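Local coordinates for NADPH-ferredoxin reductase FprA (Mycobacterium tuberculosis, PDB 1LQT), which is an FAD-dependent oxidoreductase that exchanges electrons between NADP(H) and ferredoxin and may supply electrons to P450 systems, at residues Glu214-Asp219 / Arg253-Arg258. Sequence-based numbering, arbitrary orientation.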
loop_
_atom_site.group_PDB
_atom_site.type_symbol
_atom_site.label_atom_id
_atom_site.label_comp_id
_atom_site.label_asym_id
_atom_site.label_seq_id
_atom_site.Cartn_x
_atom_site.Cartn_y
_atom_site.Cartn_z
ATOM N N GLU A 214 -1.935 -12.742 -15.376
ATOM C CA GLU A 214 -0.723 -13.319 -14.784
ATOM C C GLU A 214 -0.957 -14.590 -14.008
ATOM O O GLU A 214 -0.044 -15.388 -13.854
ATOM C CB GLU A 214 -0.072 -12.354 -13.762
ATOM C CG GLU A 214 0.460 -11.077 -14.281
ATOM C CD GLU A 214 1.051 -10.218 -13.184
ATOM O OE1 GLU A 214 0.719 -10.349 -11.933
ATOM O OE2 GLU A 214 1.819 -9.353 -13.600
ATOM N N LEU A 215 -2.178 -14.790 -13.520
ATOM C CA LEU A 215 -2.478 -15.964 -12.732
ATOM C C LEU A 215 -2.265 -17.251 -13.545
ATOM O O LEU A 215 -1.983 -18.295 -12.958
ATOM C CB LEU A 215 -3.909 -15.894 -12.205
ATOM C CG LEU A 215 -4.266 -14.617 -11.421
ATOM C CD1 LEU A 215 -5.716 -14.603 -11.069
ATOM C CD2 LEU A 215 -3.388 -14.462 -10.197
ATOM N N ALA A 216 -2.429 -17.161 -14.857
ATOM C CA ALA A 216 -2.278 -18.312 -15.746
ATOM C C ALA A 216 -0.862 -18.841 -15.755
ATOM O O ALA A 216 -0.623 -19.975 -16.173
ATOM C CB ALA A 216 -2.685 -17.939 -17.156
ATOM N N ASP A 217 0.083 -18.028 -15.313
ATOM C CA ASP A 217 1.498 -18.403 -15.348
ATOM C C ASP A 217 2.059 -18.928 -14.035
ATOM O O ASP A 217 3.268 -19.124 -13.886
ATOM C CB ASP A 217 2.299 -17.214 -15.850
ATOM C CG ASP A 217 1.967 -16.868 -17.288
ATOM O OD1 ASP A 217 1.651 -17.778 -18.092
ATOM O OD2 ASP A 217 2.001 -15.709 -17.726
ATOM N N LEU A 218 1.178 -19.196 -13.094
ATOM C CA LEU A 218 1.580 -19.766 -11.838
ATOM C C LEU A 218 1.748 -21.263 -11.973
ATOM O O LEU A 218 0.772 -22.017 -12.073
ATOM C CB LEU A 218 0.533 -19.468 -10.783
ATOM C CG LEU A 218 0.308 -17.996 -10.467
ATOM C CD1 LEU A 218 -0.928 -17.828 -9.635
ATOM C CD2 LEU A 218 1.496 -17.447 -9.754
ATOM N N ASP A 219 3.000 -21.698 -12.016
ATOM C CA ASP A 219 3.304 -23.103 -12.118
ATOM C C ASP A 219 2.676 -23.863 -10.955
ATOM O O ASP A 219 2.836 -23.475 -9.800
ATOM C CB ASP A 219 4.825 -23.301 -12.059
ATOM C CG ASP A 219 5.532 -22.954 -13.351
ATOM O OD1 ASP A 219 5.142 -22.012 -14.068
ATOM O OD2 ASP A 219 6.548 -23.581 -13.719
ATOM N N ARG A 253 -13.798 -15.463 -18.312
ATOM C CA ARG A 253 -14.429 -16.499 -19.113
ATOM C C ARG A 253 -13.400 -17.543 -19.537
ATOM O O ARG A 253 -13.694 -18.743 -19.550
ATOM C CB ARG A 253 -15.102 -15.915 -20.353
ATOM C CG ARG A 253 -16.309 -15.019 -20.101
ATOM C CD ARG A 253 -17.113 -14.780 -21.357
ATOM N NE ARG A 253 -18.100 -13.725 -21.223
ATOM C CZ ARG A 253 -19.241 -13.850 -20.578
ATOM N NH1 ARG A 253 -19.544 -14.992 -19.996
ATOM N NH2 ARG A 253 -20.080 -12.822 -20.541
ATOM N N GLY A 254 -12.205 -17.094 -19.913
ATOM C CA GLY A 254 -11.168 -18.025 -20.293
ATOM C C GLY A 254 -10.846 -18.988 -19.164
ATOM O O GLY A 254 -10.675 -20.176 -19.377
ATOM N N TYR A 255 -10.739 -18.479 -17.953
ATOM C CA TYR A 255 -10.470 -19.375 -16.824
ATOM C C TYR A 255 -11.628 -20.332 -16.560
ATOM O O TYR A 255 -11.392 -21.521 -16.294
ATOM C CB TYR A 255 -10.180 -18.583 -15.543
ATOM C CG TYR A 255 -8.854 -17.852 -15.568
ATOM C CD1 TYR A 255 -7.682 -18.522 -15.888
ATOM C CD2 TYR A 255 -8.754 -16.558 -15.177
ATOM C CE1 TYR A 255 -6.472 -17.861 -15.908
ATOM C CE2 TYR A 255 -7.534 -15.887 -15.196
ATOM C CZ TYR A 255 -6.411 -16.547 -15.587
ATOM O OH TYR A 255 -5.184 -15.929 -15.642
ATOM N N ALA A 256 -12.863 -19.833 -16.662
ATOM C CA ALA A 256 -14.013 -20.679 -16.412
ATOM C C ALA A 256 -14.123 -21.802 -17.434
ATOM O O ALA A 256 -14.678 -22.862 -17.116
ATOM C CB ALA A 256 -15.283 -19.825 -16.373
ATOM N N ASP A 257 -13.567 -21.578 -18.621
ATOM C CA ASP A 257 -13.606 -22.582 -19.701
ATOM C C ASP A 257 -12.672 -23.758 -19.450
ATOM O O ASP A 257 -12.708 -24.754 -20.183
ATOM C CB ASP A 257 -13.192 -21.960 -21.036
ATOM C CG ASP A 257 -14.241 -21.098 -21.634
ATOM O OD1 ASP A 257 -15.415 -21.241 -21.238
ATOM O OD2 ASP A 257 -13.969 -20.251 -22.525
ATOM N N ARG A 258 -11.789 -23.642 -18.476
ATOM C CA ARG A 258 -10.866 -24.725 -18.203
ATOM C C ARG A 258 -11.480 -25.672 -17.144
ATOM O O ARG A 258 -11.999 -25.239 -16.113
ATOM C CB ARG A 258 -9.551 -24.161 -17.707
ATOM C CG ARG A 258 -8.842 -23.257 -18.672
ATOM C CD ARG A 258 -7.347 -23.184 -18.404
ATOM N NE ARG A 258 -6.790 -24.538 -18.304
ATOM C CZ ARG A 258 -5.762 -24.892 -17.543
ATOM N NH1 ARG A 258 -5.128 -23.994 -16.799
ATOM N NH2 ARG A 258 -5.364 -26.160 -17.530
#
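The ring of Y255 meets A216 at its edge: the methyl CB of A216 lies near the ring plane, 4.0 Å from CE1 of Y255 and 3.5 Å from its OH. L215 comes in obliquely beside the same hydroxyl end, its CB 3.7 Å from Y255 OH and 4.3 Å from CZ. The example illustrates how one long aromatic side chain can span two backbones that do not themselves touch; even the nearest pair of CA atoms, those of A216 and Y255, is 8.3 Å apart. With CG of Y255 set anti to its carbonyl carbon (chi1 -70°), the ring reaches out from the helix 243-256 to the chain just past the helix 209-214. There its hydroxyl hydrogen-bonds to the carbonyl oxygen of L212, which gives the polar end of this buried tyrosine a main-chain acceptor. The amide N of A216 is 3.1 Å from Y255 OH. Both helices belong to the Rossmann-type NADP-binding domain, where they lie next to the outermost strand of its parallel sheet, 221-224, and the contact sits at that margin of the sheet. V223 of that strand touches both L215 and Y255; the leucine also packs on M267 and F269 of the adjoining strand 265-270, and the tyrosine also touches I225. The bound nucleotide derivative lies about 10 Å from the L215 side chain, which places the contact outside the pocket but within the nucleotide-binding domain. Around the chain turn, D217 N bonds to E214 O and L218 N to L215 O.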